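Local coordinates for tumor necrosis factor receptor superfamily member 16 (Rattus norvegicus, PDB 1SG1), which probably serves as a cell-surface receptor that binds nerve growth factor and other neurotrophins through its cysteine-rich extracellular repeats, at residues Y86-C100 against V107-E119. Sequence-based numbering, arbitrary orientation.
Sequences YQDEETGHCEACSVC and VFSCQDKQNTVCE
Residues 86-100 and 107-119 run in the same direction and meet at two places, Tyr86 and Gln87 beside Asp112 and Lys113, then Cys97 to Cys100 beside Asn115 to Cys118, with the hairpin between strands 86-87 and 94-96 looping out; the main chains share one backbone hydrogen bond, Gln87 N to Asp112 O, whose modelled length is too short to be taken literally, where a type II' turn spans Gln111 to Gln114. Side chains supply the rest. Asn115 CB sits 3.3 Å from the centroid of the Tyr86 ring, almost on its normal, in a CH-pi contact, and the amide beyond it stacks on the ring with the two planes 15° apart. With CG anti to the backbone N (chi1 176°), that amide also reaches Ser98, which grips it at both ends: Ser98 N gives to a lone pair of Asn115 OD1 at 2.8 Å, and Asn115 ND2 gives an almost straight bond (174°) to Ser98 OG; the two bonds together hold the amide in one rotation. Such economy of secondary structure is the rule in the cysteine-rich repeats of the TNF receptor family, where disulfides stand in for a hydrophobic core. Here Cys97-Cys110 and Cys100-Cys118 are two of the repeat's three disulfides, with Cys81-Cys94 the third. Between them Thr116 OG1 donates to Ser98 O at 2.8 Å, while Thr116 CG2 lies 3.8 Å from Cys100 SG. Tyr86 CB touches Cys110 SG at 3.7 Å, the sulfur oblique to the ring, and His132 of the following repeat packs against Cys97 and Thr116.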
loop_
_atom_site.group_PDB
_atom_site.type_symbol
_atom_site.label_atom_id
_atom_site.label_comp_id
_atom_site.label_asym_id
_atom_site.label_seq_id
_atom_site.Cartn_x
_atom_site.Cartn_y
_atom_site.Cartn_z
ATOM N N TYR C 86 14.261 8.885 4.419
ATOM C CA TYR C 86 14.786 7.857 3.522
ATOM C C TYR C 86 15.927 7.165 4.280
ATOM O O TYR C 86 16.460 7.721 5.213
ATOM C CB TYR C 86 15.318 8.491 2.226
ATOM C CG TYR C 86 16.630 9.222 2.383
ATOM C CD1 TYR C 86 17.827 8.646 1.962
ATOM C CD2 TYR C 86 16.679 10.485 2.971
ATOM C CE1 TYR C 86 19.045 9.311 2.117
ATOM C CE2 TYR C 86 17.886 11.156 3.136
ATOM C CZ TYR C 86 19.069 10.569 2.705
ATOM O OH TYR C 86 20.261 11.250 2.844
ATOM N N GLN C 87 16.302 5.960 3.873
ATOM C CA GLN C 87 17.370 5.232 4.541
ATOM C C GLN C 87 18.732 5.486 3.930
ATOM O O GLN C 87 18.923 5.302 2.735
ATOM C CB GLN C 87 17.072 3.728 4.523
ATOM C CG GLN C 87 18.231 2.837 4.971
ATOM C CD GLN C 87 17.770 1.492 5.543
ATOM O OE1 GLN C 87 16.981 0.772 4.924
ATOM N NE2 GLN C 87 18.272 1.151 6.731
ATOM N N ASP C 88 19.674 5.920 4.760
ATOM C CA ASP C 88 21.033 6.171 4.300
ATOM C C ASP C 88 21.705 4.803 4.132
ATOM O O ASP C 88 21.743 3.997 5.065
ATOM C CB ASP C 88 21.780 7.035 5.320
ATOM C CG ASP C 88 23.202 7.338 4.899
ATOM O OD1 ASP C 88 24.005 6.388 4.811
ATOM O OD2 ASP C 88 23.518 8.519 4.656
ATOM N N GLU C 89 22.217 4.561 2.929
ATOM C CA GLU C 89 22.863 3.307 2.538
ATOM C C GLU C 89 23.911 2.653 3.433
ATOM O O GLU C 89 23.777 1.487 3.796
ATOM C CB GLU C 89 23.464 3.460 1.139
ATOM C CG GLU C 89 22.503 3.103 0.024
ATOM C CD GLU C 89 21.969 1.686 0.161
ATOM O OE1 GLU C 89 22.791 0.744 0.240
ATOM O OE2 GLU C 89 20.727 1.516 0.192
ATOM N N GLU C 90 24.968 3.386 3.765
ATOM C CA GLU C 90 26.033 2.831 4.589
ATOM C C GLU C 90 25.748 2.909 6.084
ATOM O O GLU C 90 26.238 2.087 6.858
ATOM C CB GLU C 90 27.351 3.541 4.276
ATOM C CG GLU C 90 27.748 3.496 2.810
ATOM C CD GLU C 90 28.688 4.627 2.427
ATOM O OE1 GLU C 90 29.748 4.771 3.079
ATOM O OE2 GLU C 90 28.367 5.374 1.472
ATOM N N THR C 91 24.950 3.891 6.489
ATOM C CA THR C 91 24.623 4.061 7.894
ATOM C C THR C 91 23.405 3.258 8.314
ATOM O O THR C 91 23.300 2.834 9.469
ATOM C CB THR C 91 24.381 5.536 8.221
ATOM O OG1 THR C 91 25.594 6.270 8.025
ATOM C CG2 THR C 91 23.947 5.700 9.655
ATOM N N GLY C 92 22.487 3.043 7.375
ATOM C CA GLY C 92 21.274 2.303 7.685
ATOM C C GLY C 92 20.326 3.119 8.549
ATOM O O GLY C 92 19.308 2.626 9.028
ATOM N N HIS C 93 20.686 4.382 8.741
ATOM C CA HIS C 93 19.911 5.317 9.523
ATOM C C HIS C 93 18.919 6.112 8.658
ATOM O O HIS C 93 19.174 6.376 7.480
ATOM C CB HIS C 93 20.850 6.290 10.227
ATOM C CG HIS C 93 20.164 7.164 11.223
ATOM N ND1 HIS C 93 20.209 8.538 11.164
ATOM C CD2 HIS C 93 19.385 6.856 12.288
ATOM C CE1 HIS C 93 19.483 9.043 12.146
ATOM N NE2 HIS C 93 18.973 8.043 12.841
ATOM N N CYS C 94 17.784 6.483 9.247
ATOM C CA CYS C 94 16.795 7.266 8.527
ATOM C C CYS C 94 17.149 8.734 8.620
ATOM O O CYS C 94 17.305 9.288 9.708
ATOM C CB CYS C 94 15.392 7.064 9.088
ATOM S SG CYS C 94 14.721 5.391 8.912
ATOM N N GLU C 95 17.272 9.349 7.450
ATOM C CA GLU C 95 17.608 10.760 7.307
ATOM C C GLU C 95 16.403 11.484 6.700
ATOM O O GLU C 95 15.700 10.928 5.864
ATOM C CB GLU C 95 18.832 10.900 6.394
ATOM C CG GLU C 95 20.032 11.610 7.023
ATOM C CD GLU C 95 20.587 10.889 8.234
ATOM O OE1 GLU C 95 19.925 10.916 9.292
ATOM O OE2 GLU C 95 21.681 10.291 8.132
ATOM N N ALA C 96 16.141 12.708 7.132
ATOM C CA ALA C 96 15.011 13.439 6.578
ATOM C C ALA C 96 15.279 13.733 5.110
ATOM O O ALA C 96 16.397 14.088 4.738
ATOM C CB ALA C 96 14.784 14.733 7.334
ATOM N N CYS C 97 14.248 13.554 4.286
ATOM C CA CYS C 97 14.339 13.805 2.857
ATOM C C CYS C 97 14.847 15.222 2.579
ATOM O O CYS C 97 14.610 16.140 3.358
ATOM C CB CYS C 97 12.959 13.665 2.216
ATOM S SG CYS C 97 12.227 12.000 2.177
ATOM N N SER C 98 15.550 15.408 1.472
ATOM C CA SER C 98 15.999 16.746 1.140
ATOM C C SER C 98 14.791 17.448 0.542
ATOM O O SER C 98 13.845 16.797 0.097
ATOM C CB SER C 98 17.143 16.708 0.124
ATOM O OG SER C 98 18.375 16.397 0.752
ATOM N N VAL C 99 14.801 18.775 0.558
ATOM C CA VAL C 99 13.683 19.535 0.001
ATOM C C VAL C 99 14.138 20.343 -1.191
ATOM O O VAL C 99 15.254 20.838 -1.218
ATOM C CB VAL C 99 13.046 20.518 1.040
ATOM C CG1 VAL C 99 13.409 20.099 2.463
ATOM C CG2 VAL C 99 13.494 21.945 0.770
ATOM N N CYS C 100 13.278 20.441 -2.196
ATOM C CA CYS C 100 13.598 21.235 -3.359
ATOM C C CYS C 100 13.130 22.625 -2.960
ATOM O O CYS C 100 11.925 22.908 -2.909
ATOM C CB CYS C 100 12.845 20.723 -4.576
ATOM S SG CYS C 100 13.147 18.964 -4.940
ATOM N N VAL C 107 12.220 15.913 -9.002
ATOM C CA VAL C 107 12.590 15.164 -10.198
ATOM C C VAL C 107 12.306 13.716 -9.880
ATOM O O VAL C 107 11.630 13.015 -10.624
ATOM C CB VAL C 107 14.078 15.232 -10.527
ATOM C CG1 VAL C 107 14.308 14.556 -11.820
ATOM C CG2 VAL C 107 14.551 16.638 -10.615
ATOM N N PHE C 108 12.845 13.283 -8.752
ATOM C CA PHE C 108 12.684 11.926 -8.291
ATOM C C PHE C 108 12.225 11.932 -6.843
ATOM O O PHE C 108 12.849 12.552 -5.972
ATOM C CB PHE C 108 14.003 11.172 -8.463
ATOM C CG PHE C 108 14.342 10.868 -9.902
ATOM C CD1 PHE C 108 15.591 11.204 -10.432
ATOM C CD2 PHE C 108 13.423 10.216 -10.729
ATOM C CE1 PHE C 108 15.921 10.893 -11.761
ATOM C CE2 PHE C 108 13.747 9.902 -12.063
ATOM C CZ PHE C 108 14.999 10.243 -12.572
ATOM N N SER C 109 11.110 11.258 -6.601
ATOM C CA SER C 109 10.546 11.173 -5.268
ATOM C C SER C 109 11.456 10.535 -4.216
ATOM O O SER C 109 12.262 9.650 -4.506
ATOM C CB SER C 109 9.223 10.414 -5.314
ATOM O OG SER C 109 8.136 11.317 -5.262
ATOM N N CYS C 110 11.304 11.010 -2.986
ATOM C CA CYS C 110 12.066 10.520 -1.845
ATOM C C CYS C 110 11.343 9.349 -1.197
ATOM O O CYS C 110 10.394 9.539 -0.447
ATOM C CB CYS C 110 12.237 11.623 -0.809
ATOM S SG CYS C 110 13.202 11.117 0.644
ATOM N N GLN C 111 11.827 8.148 -1.496
ATOM C CA GLN C 111 11.254 6.916 -0.995
ATOM C C GLN C 111 12.363 5.966 -0.574
ATOM O O GLN C 111 13.377 5.837 -1.264
ATOM C CB GLN C 111 10.416 6.243 -2.084
ATOM C CG GLN C 111 9.689 7.197 -3.005
ATOM C CD GLN C 111 8.697 6.471 -3.881
ATOM O OE1 GLN C 111 9.012 5.424 -4.450
ATOM N NE2 GLN C 111 7.484 7.021 -4.001
ATOM N N ASP C 112 12.119 5.286 0.544
ATOM C CA ASP C 112 13.025 4.320 1.175
ATOM C C ASP C 112 14.526 4.585 1.082
ATOM O O ASP C 112 15.056 5.407 1.824
ATOM C CB ASP C 112 12.715 2.889 0.716
ATOM C CG ASP C 112 12.578 2.770 -0.770
ATOM O OD1 ASP C 112 11.427 2.868 -1.255
ATOM O OD2 ASP C 112 13.621 2.585 -1.442
ATOM N N LYS C 113 15.218 3.887 0.191
ATOM C CA LYS C 113 16.662 4.060 0.044
ATOM C C LYS C 113 17.037 5.281 -0.790
ATOM O O LYS C 113 18.195 5.640 -0.899
ATOM C CB LYS C 113 17.226 2.808 -0.614
ATOM C CG LYS C 113 16.444 2.390 -1.870
ATOM C CD LYS C 113 16.739 3.271 -3.092
ATOM C CE LYS C 113 16.079 2.708 -4.342
ATOM N NZ LYS C 113 16.458 3.464 -5.567
ATOM N N GLN C 114 16.026 5.910 -1.368
ATOM C CA GLN C 114 16.200 7.054 -2.247
ATOM C C GLN C 114 15.895 8.420 -1.641
ATOM O O GLN C 114 14.760 8.691 -1.252
ATOM C CB GLN C 114 15.305 6.855 -3.472
ATOM C CG GLN C 114 15.383 7.969 -4.494
ATOM C CD GLN C 114 16.720 8.021 -5.194
ATOM O OE1 GLN C 114 17.133 7.057 -5.847
ATOM N NE2 GLN C 114 17.407 9.152 -5.067
ATOM N N ASN C 115 16.901 9.284 -1.560
ATOM C CA ASN C 115 16.656 10.627 -1.062
ATOM C C ASN C 115 16.178 11.430 -2.271
ATOM O O ASN C 115 16.491 11.103 -3.420
ATOM C CB ASN C 115 17.929 11.253 -0.476
ATOM C CG ASN C 115 17.733 12.703 -0.037
ATOM O OD1 ASN C 115 16.671 13.099 0.433
ATOM N ND2 ASN C 115 18.771 13.493 -0.173
ATOM N N THR C 116 15.387 12.461 -1.983
ATOM C CA THR C 116 14.841 13.385 -2.968
ATOM C C THR C 116 15.868 13.867 -3.981
ATOM O O THR C 116 16.929 14.362 -3.597
ATOM C CB THR C 116 14.329 14.653 -2.285
ATOM O OG1 THR C 116 13.458 14.305 -1.213
ATOM C CG2 THR C 116 13.599 15.541 -3.274
ATOM N N VAL C 117 15.543 13.727 -5.265
ATOM C CA VAL C 117 16.395 14.240 -6.344
ATOM C C VAL C 117 15.747 15.534 -6.846
ATOM O O VAL C 117 14.682 15.493 -7.480
ATOM C CB VAL C 117 16.459 13.305 -7.543
ATOM C CG1 VAL C 117 17.240 13.983 -8.667
ATOM C CG2 VAL C 117 17.106 11.998 -7.158
ATOM N N CYS C 118 16.369 16.679 -6.568
ATOM C CA CYS C 118 15.813 17.966 -7.006
ATOM C C CYS C 118 16.328 18.519 -8.328
ATOM O O CYS C 118 17.245 17.994 -8.932
ATOM C CB CYS C 118 16.010 19.024 -5.936
ATOM S SG CYS C 118 15.093 18.657 -4.420
ATOM N N GLU C 119 15.732 19.626 -8.741
ATOM C CA GLU C 119 16.063 20.270 -10.004
ATOM C C GLU C 119 15.876 21.781 -9.926
ATOM O O GLU C 119 14.907 22.271 -9.356
ATOM C CB GLU C 119 15.146 19.691 -11.068
ATOM C CG GLU C 119 15.193 20.299 -12.431
ATOM C CD GLU C 119 14.187 19.629 -13.346
ATOM O OE1 GLU C 119 12.965 19.725 -13.083
ATOM O OE2 GLU C 119 14.619 18.985 -14.320
#